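PDB 6HUN: ribulose bisphosphate carboxylase from Hyperthermus butylicus DSM 5456, which probably catalyses the carboxylation of ribulose 1,5-bisphosphate to two molecules of 3-phosphoglycerate, as a form III Rubisco acting in archaeal AMP degradation. Local coordinates for residues R189-I194 with M224-R229; E185-V190 with E217-E222; D228-E231 with R237-Y240. One frame throughout, in Å; residues are numbered along the deposited sequence. Where two conformers were deposited one is given.

Contact 1 of 3, residues R189-I194 with M224-R229; sequences RVAYEI and MKAIDR
Tyr-192 meets helix 224-229 twice, through its backbone and CB on Ala-226 and through its ring under the guanidinium of Arg-229, and the two halves differ sharply in character. The tight half is made of small residues. Ala-226 points its methyl into the neighbouring helix, where CB comes within 3.9 Å of Tyr-192 N and lies 4.3 Å from Ala-191 CB. With so little side chain in the way, Tyr-192 CA and Ala-226 CA approach to 4.9 Å, and the segment axes close to 8.4 Å at a crossing angle of -27°.

The loose half lies toward solvent, where the exposed Arg-229 reaches back over the ring. Tyr-192 has CG anti to its amide nitrogen (chi1 176°), which stands the phenol up along the outer flank of the helix pair. Arg-229, bent at both chi2 and chi3, folds its guanidinium flat onto one ring face in a cation-pi stack, with the two planes 21° apart. NH2 sits over the ring centre, 3.6 Å above the plane, and NH1 leans toward the hydroxyl. Arg-229 CB touches the ring at CE1, at 4.0 Å, while Ala-226 O lies near the ring plane beside CD1. The phenol is held at its far end too, since Tyr-192 OH hydrogen-bonds Glu-233 OE1, an oxygen outside both segments that is only a long, weak ion partner of Arg-229 NH1.

This is the side-by-side packing of consecutive helices around a TIM barrel. Helices 184-196 and 216-234 run roughly parallel, with strand 201-203 between them in sequence, and the flank of helix 184-196 carrying Arg-189 and Val-190 packs on Val-76 of the second subunit.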
ATOM      1  N   ARG A 189     -17.210  25.052  15.271  1.00 61.96           N
ATOM      2  CA  ARG A 189     -18.094  26.076  14.703  1.00 63.98           C
ATOM      3  C   ARG A 189     -18.199  25.935  13.183  1.00 64.09           C
ATOM      4  O   ARG A 189     -19.287  26.104  12.625  1.00 65.31           O
ATOM      5  CB  ARG A 189     -17.636  27.489  15.097  1.00 68.07           C
ATOM      6  CG  ARG A 189     -17.392  27.700  16.600  1.00 71.34           C
ATOM      7  CD  ARG A 189     -17.143  29.182  16.977  1.00 76.08           C
ATOM      8  NE  ARG A 189     -15.883  29.672  16.419  1.00 78.19           N
ATOM      9  CZ  ARG A 189     -14.800  29.989  17.127  1.00 77.82           C
ATOM     10  NH1 ARG A 189     -14.807  29.866  18.441  1.00 81.75           N
ATOM     11  NH2 ARG A 189     -13.690  30.392  16.513  1.00 77.52           N
ATOM     12  N   VAL A 190     -17.094  25.595  12.493  1.00 58.72           N
ATOM     13  CA  VAL A 190     -17.151  25.419  11.038  1.00 59.31           C
ATOM     14  C   VAL A 190     -18.137  24.319  10.665  1.00 60.48           C
ATOM     15  O   VAL A 190     -18.899  24.448   9.692  1.00 59.23           O
ATOM     16  CB  VAL A 190     -15.746  25.126  10.460  1.00 62.88           C
ATOM     17  CG1 VAL A 190     -15.812  24.907   8.946  1.00 61.10           C
ATOM     18  CG2 VAL A 190     -14.787  26.269  10.764  1.00 61.50           C
ATOM     19  N   ALA A 191     -18.112  23.201  11.408  1.00 61.22           N
ATOM     20  CA  ALA A 191     -19.013  22.091  11.115  1.00 55.14           C
ATOM     21  C   ALA A 191     -20.464  22.493  11.302  1.00 57.58           C
ATOM     22  O   ALA A 191     -21.337  22.061  10.543  1.00 56.81           O
ATOM     23  CB  ALA A 191     -18.710  20.914  12.020  1.00 50.44           C
ATOM     24  N   TYR A 192     -20.751  23.226  12.376  1.00 55.54           N
ATOM     25  CA  TYR A 192     -22.115  23.675  12.614  1.00 58.14           C
ATOM     26  C   TYR A 192     -22.712  24.359  11.387  1.00 62.34           C
ATOM     27  O   TYR A 192     -23.815  24.018  10.945  1.00 66.84           O
ATOM     28  CB  TYR A 192     -22.134  24.628  13.796  1.00 62.17           C
ATOM     29  CG  TYR A 192     -23.518  25.204  14.039  1.00 65.28           C
ATOM     30  CD1 TYR A 192     -24.566  24.385  14.438  1.00 65.27           C
ATOM     31  CD2 TYR A 192     -23.763  26.550  13.875  1.00 68.45           C
ATOM     32  CE1 TYR A 192     -25.833  24.907  14.685  1.00 68.35           C
ATOM     33  CE2 TYR A 192     -25.040  27.084  14.112  1.00 71.55           C
ATOM     34  CZ  TYR A 192     -26.068  26.243  14.506  1.00 71.39           C
ATOM     35  OH  TYR A 192     -27.349  26.738  14.751  1.00 75.74           O
ATOM     36  N   GLU A 193     -22.009  25.345  10.834  1.00 59.16           N
ATOM     37  CA  GLU A 193     -22.574  26.084   9.704  1.00 69.25           C
ATOM     38  C   GLU A 193     -22.850  25.166   8.518  1.00 69.65           C
ATOM     39  O   GLU A 193     -23.877  25.314   7.833  1.00 71.98           O
ATOM     40  CB  GLU A 193     -21.624  27.203   9.292  1.00 75.29           C
ATOM     41  CG  GLU A 193     -20.939  27.843  10.468  1.00 81.78           C
ATOM     42  CD  GLU A 193     -20.507  29.262  10.187  1.00 89.02           C
ATOM     43  OE1 GLU A 193     -19.365  29.448   9.715  1.00 88.51           O
ATOM     44  OE2 GLU A 193     -21.307  30.187  10.449  1.00 92.60           O
ATOM     45  N   ILE A 194     -21.938  24.219   8.265  1.00 67.01           N
ATOM     46  CA  ILE A 194     -22.100  23.244   7.184  1.00 63.00           C
ATOM     47  C   ILE A 194     -23.392  22.444   7.382  1.00 57.36           C
ATOM     48  O   ILE A 194     -24.267  22.422   6.513  1.00 56.40           O
ATOM     49  CB  ILE A 194     -20.853  22.335   7.107  1.00 58.99           C
ATOM     50  CG1 ILE A 194     -19.662  23.110   6.509  1.00 59.56           C
ATOM     51  CG2 ILE A 194     -21.095  21.057   6.281  1.00 55.47           C
ATOM     52  CD1 ILE A 194     -18.291  22.559   6.880  1.00 56.71           C
ATOM     53  N   MET A 224     -19.301  16.645  17.576  1.00 51.64           N
ATOM     54  CA  MET A 224     -20.507  15.911  17.955  1.00 52.51           C
ATOM     55  C   MET A 224     -21.504  16.804  18.672  1.00 56.27           C
ATOM     56  O   MET A 224     -22.713  16.561  18.584  1.00 57.06           O
ATOM     57  CB  MET A 224     -20.161  14.717  18.835  1.00 52.45           C
ATOM     58  CG  MET A 224     -19.399  13.624  18.104  1.00 48.89           C
ATOM     59  SD  MET A 224     -20.118  13.175  16.489  1.00 45.92           S
ATOM     60  CE  MET A 224     -21.775  12.590  17.020  1.00 48.14           C
ATOM     61  N   LYS A 225     -21.005  17.832  19.362  1.00 58.79           N
ATOM     62  CA  LYS A 225     -21.870  18.889  19.900  1.00 62.56           C
ATOM     63  C   LYS A 225     -22.477  19.709  18.764  1.00 62.11           C
ATOM     64  O   LYS A 225     -23.659  20.087  18.824  1.00 64.20           O
ATOM     65  CB  LYS A 225     -21.053  19.767  20.857  1.00 65.45           C
ATOM     66  CG  LYS A 225     -21.796  20.797  21.688  1.00 70.02           C
ATOM     67  CD  LYS A 225     -20.803  21.713  22.425  1.00 72.68           C
ATOM     68  CE  LYS A 225     -19.425  21.036  22.625  1.00 71.01           C
ATOM     69  NZ  LYS A 225     -18.590  21.792  23.624  1.00 75.49           N
ATOM     70  N   ALA A 226     -21.700  19.979  17.706  1.00 59.58           N
ATOM     71  CA  ALA A 226     -22.233  20.693  16.543  1.00 59.12           C
ATOM     72  C   ALA A 226     -23.305  19.883  15.830  1.00 57.48           C
ATOM     73  O   ALA A 226     -24.306  20.451  15.376  1.00 58.81           O
ATOM     74  CB  ALA A 226     -21.136  21.055  15.544  1.00 57.36           C
ATOM     75  N   ILE A 227     -23.118  18.564  15.731  1.00 54.90           N
ATOM     76  CA  ILE A 227     -24.115  17.691  15.106  1.00 53.61           C
ATOM     77  C   ILE A 227     -25.419  17.716  15.904  1.00 56.76           C
ATOM     78  O   ILE A 227     -26.512  17.838  15.330  1.00 57.38           O
ATOM     79  CB  ILE A 227     -23.549  16.265  14.975  1.00 50.69           C
ATOM     80  CG1 ILE A 227     -22.672  16.186  13.712  1.00 47.41           C
ATOM     81  CG2 ILE A 227     -24.605  15.187  14.918  1.00 50.57           C
ATOM     82  CD1 ILE A 227     -22.017  14.794  13.501  1.00 44.56           C
ATOM     83  N   ASP A 228     -25.315  17.587  17.229  1.00 58.95           N
ATOM     84  CA  ASP A 228     -26.507  17.559  18.085  1.00 62.25           C
ATOM     85  C   ASP A 228     -27.332  18.846  17.951  1.00 65.07           C
ATOM     86  O   ASP A 228     -28.571  18.805  17.956  1.00 66.86           O
ATOM     87  CB  ASP A 228     -26.074  17.306  19.540  1.00 64.38           C
ATOM     88  CG  ASP A 228     -27.252  17.322  20.530  1.00 68.27           C
ATOM     89  OD1 ASP A 228     -28.000  16.316  20.609  1.00 68.23           O
ATOM     90  OD2 ASP A 228     -27.413  18.352  21.219  1.00 71.60           O
ATOM     91  N   ARG A 229     -26.674  20.000  17.867  1.00 65.84           N
ATOM     92  CA  ARG A 229     -27.410  21.227  17.628  1.00 68.53           C
ATOM     93  C   ARG A 229     -28.117  21.169  16.284  1.00 68.77           C
ATOM     94  O   ARG A 229     -29.340  21.352  16.207  1.00 68.83           O
ATOM     95  CB  ARG A 229     -26.471  22.424  17.709  1.00 69.67           C
ATOM     96  CG  ARG A 229     -25.812  22.537  19.071  1.00 71.90           C
ATOM     97  CD  ARG A 229     -25.957  23.944  19.641  1.00 82.20           C
ATOM     98  NE  ARG A 229     -25.065  24.884  18.949  1.00 87.72           N
ATOM     99  CZ  ARG A 229     -25.454  26.025  18.375  1.00 84.37           C
ATOM    100  NH1 ARG A 229     -26.736  26.380  18.377  1.00 79.98           N
ATOM    101  NH2 ARG A 229     -24.552  26.801  17.769  1.00 83.83           N
TER

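Contact 2 of 3, residues E185-V190 with E217-E222; sequences EEYGRV and EARLKE
Glu-222 lays its CB and CG against the turn from Glu-185 to Gly-188, where two neighbouring outer helices of the TIM barrel come together. Gly-188 lets them do so, because a side-chain carbon at this position would collide with Glu-222 CB; its CA lies 3.8 Å from Glu-222 O, and the CA atoms of the two residues are only 4.7 Å apart. The bend of Glu-222 at chi2 (-60°) turns its carboxylate along the other helix, bringing OE1 to 3.8 Å from Glu-185 CA. OE2 of the same carboxylate forms a salt bridge with Lys-225.

On the barrel side, Tyr-187 and the aliphatic part of Arg-219 meet at a slant, carbon on carbon, with Arg-219 CG 3.8 Å from Tyr-187 CD1 and the ring and guanidinium planes nearly perpendicular. A second shell fixes both. Phe-208 packs edge-to-face on Tyr-187 and makes a cation-pi contact with Arg-219. Asp-204, next to the predicted magnesium ligand Asp-205, hydrogen-bonds Tyr-187 OH through OD1 and forms a salt bridge with Arg-219 NH2 through OD2. The same NH2 also hydrogen-bonds Ala-209 O, while Arg-219 NE bonds to Tyr-240 OH.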
ATOM      1  N   GLU A 185     -12.116  23.867  19.015  1.00 64.60           N
ATOM      2  CA  GLU A 185     -13.195  24.853  19.123  1.00 68.38           C
ATOM      3  C   GLU A 185     -13.540  25.416  17.749  1.00 66.07           C
ATOM      4  O   GLU A 185     -14.711  25.412  17.344  1.00 65.63           O
ATOM      5  CB  GLU A 185     -12.807  25.964  20.117  1.00 72.64           C
ATOM      6  CG  GLU A 185     -11.478  26.677  19.778  1.00 80.95           C
ATOM      7  CD  GLU A 185     -10.234  26.201  20.583  1.00 85.06           C
ATOM      8  OE1 GLU A 185      -9.552  27.062  21.188  1.00 89.74           O
ATOM      9  OE2 GLU A 185      -9.934  24.977  20.602  1.00 80.76           O
ATOM     10  N   GLU A 186     -12.517  25.836  16.988  1.00 65.33           N
ATOM     11  CA  GLU A 186     -12.752  26.453  15.685  1.00 64.47           C
ATOM     12  C   GLU A 186     -13.365  25.462  14.704  1.00 60.27           C
ATOM     13  O   GLU A 186     -14.346  25.776  14.024  1.00 60.70           O
ATOM     14  CB  GLU A 186     -11.455  27.053  15.130  1.00 64.83           C
ATOM     15  CG  GLU A 186     -10.883  28.198  15.981  1.00 72.45           C
ATOM     16  CD  GLU A 186      -9.380  28.446  15.760  1.00 75.83           C
ATOM     17  OE1 GLU A 186      -8.753  27.735  14.925  1.00 66.34           O
ATOM     18  OE2 GLU A 186      -8.825  29.360  16.425  1.00 82.34           O
ATOM     19  N   TYR A 187     -12.807  24.248  14.625  1.00 56.99           N
ATOM     20  CA  TYR A 187     -13.389  23.221  13.759  1.00 53.27           C
ATOM     21  C   TYR A 187     -14.867  22.956  14.068  1.00 57.94           C
ATOM     22  O   TYR A 187     -15.660  22.685  13.158  1.00 54.90           O
ATOM     23  CB  TYR A 187     -12.599  21.935  13.908  1.00 50.42           C
ATOM     24  CG  TYR A 187     -12.676  21.008  12.727  1.00 48.42           C
ATOM     25  CD1 TYR A 187     -13.272  19.756  12.847  1.00 46.54           C
ATOM     26  CD2 TYR A 187     -12.130  21.366  11.498  1.00 51.16           C
ATOM     27  CE1 TYR A 187     -13.311  18.874  11.774  1.00 43.25           C
ATOM     28  CE2 TYR A 187     -12.159  20.472  10.421  1.00 52.52           C
ATOM     29  CZ  TYR A 187     -12.773  19.239  10.576  1.00 49.92           C
ATOM     30  OH  TYR A 187     -12.838  18.326   9.531  1.00 55.10           O
ATOM     31  N   GLY A 188     -15.246  22.993  15.349  1.00 58.93           N
ATOM     32  CA  GLY A 188     -16.626  22.712  15.705  1.00 58.34           C
ATOM     33  C   GLY A 188     -17.603  23.775  15.219  1.00 59.15           C
ATOM     34  O   GLY A 188     -18.717  23.453  14.794  1.00 58.39           O
ATOM     35  N   ARG A 189     -17.210  25.052  15.271  1.00 61.96           N
ATOM     36  CA  ARG A 189     -18.094  26.076  14.703  1.00 63.98           C
ATOM     37  C   ARG A 189     -18.199  25.935  13.183  1.00 64.09           C
ATOM     38  O   ARG A 189     -19.287  26.104  12.625  1.00 65.31           O
ATOM     39  CB  ARG A 189     -17.636  27.489  15.097  1.00 68.07           C
ATOM     40  CG  ARG A 189     -17.392  27.700  16.600  1.00 71.34           C
ATOM     41  CD  ARG A 189     -17.143  29.182  16.977  1.00 76.08           C
ATOM     42  NE  ARG A 189     -15.883  29.672  16.419  1.00 78.19           N
ATOM     43  CZ  ARG A 189     -14.800  29.989  17.127  1.00 77.82           C
ATOM     44  NH1 ARG A 189     -14.807  29.866  18.441  1.00 81.75           N
ATOM     45  NH2 ARG A 189     -13.690  30.392  16.513  1.00 77.52           N
ATOM     46  N   VAL A 190     -17.094  25.595  12.493  1.00 58.72           N
ATOM     47  CA  VAL A 190     -17.151  25.419  11.038  1.00 59.31           C
ATOM     48  C   VAL A 190     -18.137  24.319  10.665  1.00 60.48           C
ATOM     49  O   VAL A 190     -18.899  24.448   9.692  1.00 59.23           O
ATOM     50  CB  VAL A 190     -15.746  25.126  10.460  1.00 62.88           C
ATOM     51  CG1 VAL A 190     -15.812  24.907   8.946  1.00 61.10           C
ATOM     52  CG2 VAL A 190     -14.787  26.269  10.764  1.00 61.50           C
ATOM     53  N   GLU A 217      -9.738  13.328  20.065  1.00 48.91           N
ATOM     54  CA  GLU A 217     -10.842  13.325  21.022  1.00 49.51           C
ATOM     55  C   GLU A 217     -11.427  14.718  21.189  1.00 51.96           C
ATOM     56  O   GLU A 217     -12.652  14.889  21.206  1.00 58.88           O
ATOM     57  CB  GLU A 217     -10.387  12.757  22.368  1.00 57.32           C
ATOM     58  CG  GLU A 217     -11.418  13.055  23.473  1.00 65.42           C
ATOM     59  CD  GLU A 217     -11.633  11.932  24.477  1.00 68.53           C
ATOM     60  OE1 GLU A 217     -10.720  11.095  24.651  1.00 64.00           O
ATOM     61  OE2 GLU A 217     -12.709  11.920  25.126  1.00 72.39           O
ATOM     62  N   ALA A 218     -10.570  15.729  21.330  1.00 55.38           N
ATOM     63  CA  ALA A 218     -11.078  17.078  21.529  1.00 59.83           C
ATOM     64  C   ALA A 218     -11.799  17.572  20.278  1.00 54.43           C
ATOM     65  O   ALA A 218     -12.799  18.276  20.385  1.00 56.24           O
ATOM     66  CB  ALA A 218      -9.938  18.016  21.936  1.00 58.70           C
ATOM     67  N   ARG A 219     -11.334  17.177  19.099  1.00 52.67           N
ATOM     68  CA  ARG A 219     -12.005  17.525  17.840  1.00 50.41           C
ATOM     69  C   ARG A 219     -13.370  16.841  17.714  1.00 48.99           C
ATOM     70  O   ARG A 219     -14.390  17.501  17.413  1.00 52.10           O
ATOM     71  CB  ARG A 219     -11.105  17.130  16.662  1.00 53.29           C
ATOM     72  CG  ARG A 219     -11.779  17.232  15.326  1.00 47.21           C
ATOM     73  CD  ARG A 219     -10.724  17.133  14.222  1.00 41.27           C
ATOM     74  NE  ARG A 219     -10.577  15.798  13.662  1.00 45.54           N
ATOM     75  CZ  ARG A 219      -9.494  15.049  13.817  1.00 44.66           C
ATOM     76  NH1 ARG A 219      -8.477  15.506  14.543  1.00 44.38           N
ATOM     77  NH2 ARG A 219      -9.443  13.852  13.257  1.00 41.81           N
ATOM     78  N   LEU A 220     -13.419  15.544  18.030  1.00 46.95           N
ATOM     79  CA  LEU A 220     -14.658  14.769  17.978  1.00 48.31           C
ATOM     80  C   LEU A 220     -15.726  15.329  18.927  1.00 49.83           C
ATOM     81  O   LEU A 220     -16.895  15.438  18.553  1.00 49.99           O
ATOM     82  CB  LEU A 220     -14.350  13.313  18.326  1.00 45.11           C
ATOM     83  CG  LEU A 220     -15.500  12.322  18.434  1.00 47.00           C
ATOM     84  CD1 LEU A 220     -16.210  12.304  17.088  1.00 44.93           C
ATOM     85  CD2 LEU A 220     -15.037  10.908  18.913  1.00 44.23           C
ATOM     86  N   LYS A 221     -15.356  15.656  20.161  1.00 52.78           N
ATOM     87  CA  LYS A 221     -16.317  16.302  21.064  1.00 56.42           C
ATOM     88  C   LYS A 221     -16.914  17.565  20.442  1.00 57.35           C
ATOM     89  O   LYS A 221     -18.131  17.790  20.502  1.00 59.57           O
ATOM     90  CB  LYS A 221     -15.631  16.662  22.375  1.00 61.57           C
ATOM     91  CG  LYS A 221     -15.016  15.494  23.137  1.00 66.58           C
ATOM     92  CD  LYS A 221     -14.346  15.961  24.441  1.00 71.37           C
ATOM     93  CE  LYS A 221     -15.374  16.339  25.507  1.00 75.34           C
ATOM     94  NZ  LYS A 221     -16.036  17.669  25.279  1.00 81.39           N
ATOM     95  N   GLU A 222     -16.065  18.440  19.896  1.00 57.02           N
ATOM     96  CA  GLU A 222     -16.562  19.696  19.344  1.00 58.35           C
ATOM     97  C   GLU A 222     -17.459  19.479  18.128  1.00 55.94           C
ATOM     98  O   GLU A 222     -18.412  20.245  17.917  1.00 57.61           O
ATOM     99  CB  GLU A 222     -15.409  20.621  18.980  1.00 59.09           C
ATOM    100  CG  GLU A 222     -14.674  21.206  20.153  1.00 62.72           C
ATOM    101  CD  GLU A 222     -15.586  22.025  21.016  1.00 73.10           C
ATOM    102  OE1 GLU A 222     -16.186  23.011  20.499  1.00 75.22           O
ATOM    103  OE2 GLU A 222     -15.723  21.667  22.209  1.00 79.20           O
TER

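Contact 3 of 3, residues D228-E231 with R237-Y240; sequences DRAE and RKGY
Glu-231 and Lys-238 lie alongside each other and run in opposite directions, at the point where a beta-alpha-beta unit of the TIM barrel turns from helix 216-234 back into strand 239-243. Their aliphatic parts make the overlap, with Glu-231 CG 3.7 Å from Lys-238 CG, and beyond it the two polar ends diverge.

The glutamate is extended past CG, and its first torsion (chi1 -69°) sets CG beside its own backbone N. From there the carboxylate reaches the chain entering the strand, where OE2 accepts a hydrogen bond from Lys-238 N at 3.0 Å. The bond is fairly straight, 162° at the hydrogen, and the donor arrives on the anti side of the carboxylate, 17° out of its plane. OE2 also rests 3.5 Å from Arg-237 CA, whereas the guanidinium of Arg-237 leads away from the helix. Were Glu-231 replaced by an alanine, Lys-238 N would probably lose this acceptor and the lysine methylenes their cover, weakening the tie between the helix end and the start of the strand.

The lysine sends its ammonium the other way. Its chain bends at chi2 and then runs straight, carrying NZ to hydrogen bonds with Leu-195 O and Ile-199 O, at the end of helix 184-196 and in the turn after it. One side chain thus bridges the ends of two successive helices. Just beyond, Gly-239 makes backbone hydrogen bonds to Asp-200 and Val-202, joining the neighbouring barrel strand. Ala-230, buried and directed at the strand side, packs its methyl against both Leu-195 and the bend of the lysine, with Ala-230 CB 4.4 Å from Lys-238 CG.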
ATOM      1  N   ASP A 228     -25.315  17.587  17.229  1.00 58.95           N
ATOM      2  CA  ASP A 228     -26.507  17.559  18.085  1.00 62.25           C
ATOM      3  C   ASP A 228     -27.332  18.846  17.951  1.00 65.07           C
ATOM      4  O   ASP A 228     -28.571  18.805  17.956  1.00 66.86           O
ATOM      5  CB  ASP A 228     -26.074  17.306  19.540  1.00 64.38           C
ATOM      6  CG  ASP A 228     -27.252  17.322  20.530  1.00 68.27           C
ATOM      7  OD1 ASP A 228     -28.000  16.316  20.609  1.00 68.23           O
ATOM      8  OD2 ASP A 228     -27.413  18.352  21.219  1.00 71.60           O
ATOM      9  N   ARG A 229     -26.674  20.000  17.867  1.00 65.84           N
ATOM     10  CA  ARG A 229     -27.410  21.227  17.628  1.00 68.53           C
ATOM     11  C   ARG A 229     -28.117  21.169  16.284  1.00 68.77           C
ATOM     12  O   ARG A 229     -29.340  21.352  16.207  1.00 68.83           O
ATOM     13  CB  ARG A 229     -26.471  22.424  17.709  1.00 69.67           C
ATOM     14  CG  ARG A 229     -25.812  22.537  19.071  1.00 71.90           C
ATOM     15  CD  ARG A 229     -25.957  23.944  19.641  1.00 82.20           C
ATOM     16  NE  ARG A 229     -25.065  24.884  18.949  1.00 87.72           N
ATOM     17  CZ  ARG A 229     -25.454  26.025  18.375  1.00 84.37           C
ATOM     18  NH1 ARG A 229     -26.736  26.380  18.377  1.00 79.98           N
ATOM     19  NH2 ARG A 229     -24.552  26.801  17.769  1.00 83.83           N
ATOM     20  N   ALA A 230     -27.373  20.820  15.220  1.00 63.18           N
ATOM     21  CA  ALA A 230     -27.938  20.821  13.875  1.00 61.68           C
ATOM     22  C   ALA A 230     -29.083  19.831  13.722  1.00 61.50           C
ATOM     23  O   ALA A 230     -30.053  20.138  13.012  1.00 62.41           O
ATOM     24  CB  ALA A 230     -26.864  20.524  12.817  1.00 57.94           C
ATOM     25  N   GLU A 231     -29.019  18.668  14.378  1.00 60.68           N
ATOM     26  CA  GLU A 231     -30.132  17.728  14.289  1.00 61.00           C
ATOM     27  C   GLU A 231     -31.362  18.272  15.020  1.00 65.12           C
ATOM     28  O   GLU A 231     -32.502  18.037  14.605  1.00 66.13           O
ATOM     29  CB  GLU A 231     -29.757  16.401  14.892  1.00 59.68           C
ATOM     30  CG  GLU A 231     -28.675  15.629  14.024  1.00 55.52           C
ATOM     31  CD  GLU A 231     -28.182  14.370  14.704  1.00 54.49           C
ATOM     32  OE1 GLU A 231     -27.996  14.388  15.930  1.00 60.34           O
ATOM     33  OE2 GLU A 231     -27.977  13.354  14.019  1.00 57.58           O
ATOM     34  N   ARG A 237     -31.214  13.977  10.745  1.00 53.31           N
ATOM     35  CA  ARG A 237     -29.995  13.280  11.166  1.00 51.06           C
ATOM     36  C   ARG A 237     -28.767  13.747  10.359  1.00 48.32           C
ATOM     37  O   ARG A 237     -28.857  14.102   9.181  1.00 49.49           O
ATOM     38  CB  ARG A 237     -30.189  11.768  10.985  1.00 49.98           C
ATOM     39  CG  ARG A 237     -31.222  11.107  11.856  1.00 56.57           C
ATOM     40  CD  ARG A 237     -31.930   9.899  11.182  1.00 56.95           C
ATOM     41  NE  ARG A 237     -33.295   9.654  11.712  1.00 68.86           N
ATOM     42  CZ  ARG A 237     -34.429  10.210  11.258  1.00 73.35           C
ATOM     43  NH1 ARG A 237     -34.442  11.066  10.232  1.00 71.68           N
ATOM     44  NH2 ARG A 237     -35.583   9.898  11.837  1.00 84.87           N
ATOM     45  N   LYS A 238     -27.601  13.756  11.022  1.00 47.32           N
ATOM     46  CA  LYS A 238     -26.337  14.181  10.443  0.57 45.05           C
ATOM     47  C   LYS A 238     -25.268  13.225  10.943  1.00 43.22           C
ATOM     48  O   LYS A 238     -25.448  12.565  11.956  1.00 44.29           O
ATOM     49  CB  LYS A 238     -25.942  15.599  10.857  0.57 46.61           C
ATOM     50  CG  LYS A 238     -27.103  16.621  10.816  0.57 49.51           C
ATOM     51  CD  LYS A 238     -27.138  17.231   9.434  0.57 48.59           C
ATOM     52  CE  LYS A 238     -28.318  18.271   9.314  0.57 51.68           C
ATOM     53  NZ  LYS A 238     -28.277  19.054   8.032  0.57 51.30           N
ATOM     54  N   GLY A 239     -24.162  13.173  10.254  1.00 40.75           N
ATOM     55  CA  GLY A 239     -23.089  12.280  10.666  1.00 39.07           C
ATOM     56  C   GLY A 239     -21.740  12.911  10.413  1.00 40.09           C
ATOM     57  O   GLY A 239     -21.633  13.889   9.694  1.00 39.62           O
ATOM     58  N   TYR A 240     -20.679  12.306  10.996  1.00 41.18           N
ATOM     59  CA  TYR A 240     -19.325  12.844  10.882  1.00 36.14           C
ATOM     60  C   TYR A 240     -18.414  11.739  10.343  1.00 33.02           C
ATOM     61  O   TYR A 240     -18.410  10.634  10.900  1.00 33.52           O
ATOM     62  CB  TYR A 240     -18.850  13.305  12.266  1.00 39.89           C
ATOM     63  CG  TYR A 240     -17.448  13.831  12.390  1.00 37.23           C
ATOM     64  CD1 TYR A 240     -16.757  14.349  11.299  1.00 36.73           C
ATOM     65  CD2 TYR A 240     -16.780  13.767  13.613  1.00 41.13           C
ATOM     66  CE1 TYR A 240     -15.452  14.825  11.442  1.00 40.11           C
ATOM     67  CE2 TYR A 240     -15.493  14.239  13.764  1.00 40.72           C
ATOM     68  CZ  TYR A 240     -14.834  14.758  12.691  1.00 41.20           C
ATOM     69  OH  TYR A 240     -13.560  15.227  12.861  1.00 41.12           O
TER

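From the N terminus, helix 184-196 opens contact 2 at 185-190 and, one turn later, contact 1 at 189-194. Strand 201-203 and the following loop intervene before helix 216-234 closes both in the same order, at 217-222 and then 224-229, so the two loops interleave. They form one continuous seam, in which Ala-226 CB touches Gly-188 O. Contact 3 opens where contact 1 ends, sharing Asp-228 and Arg-229, and closes a much shorter loop at strand 239-243. Tyr-240 then reaches back to contact 2 through a probable hydrogen bond with Arg-219, while Ile-227 packs on Gly-239. Two helices and a barrel strand are thereby joined.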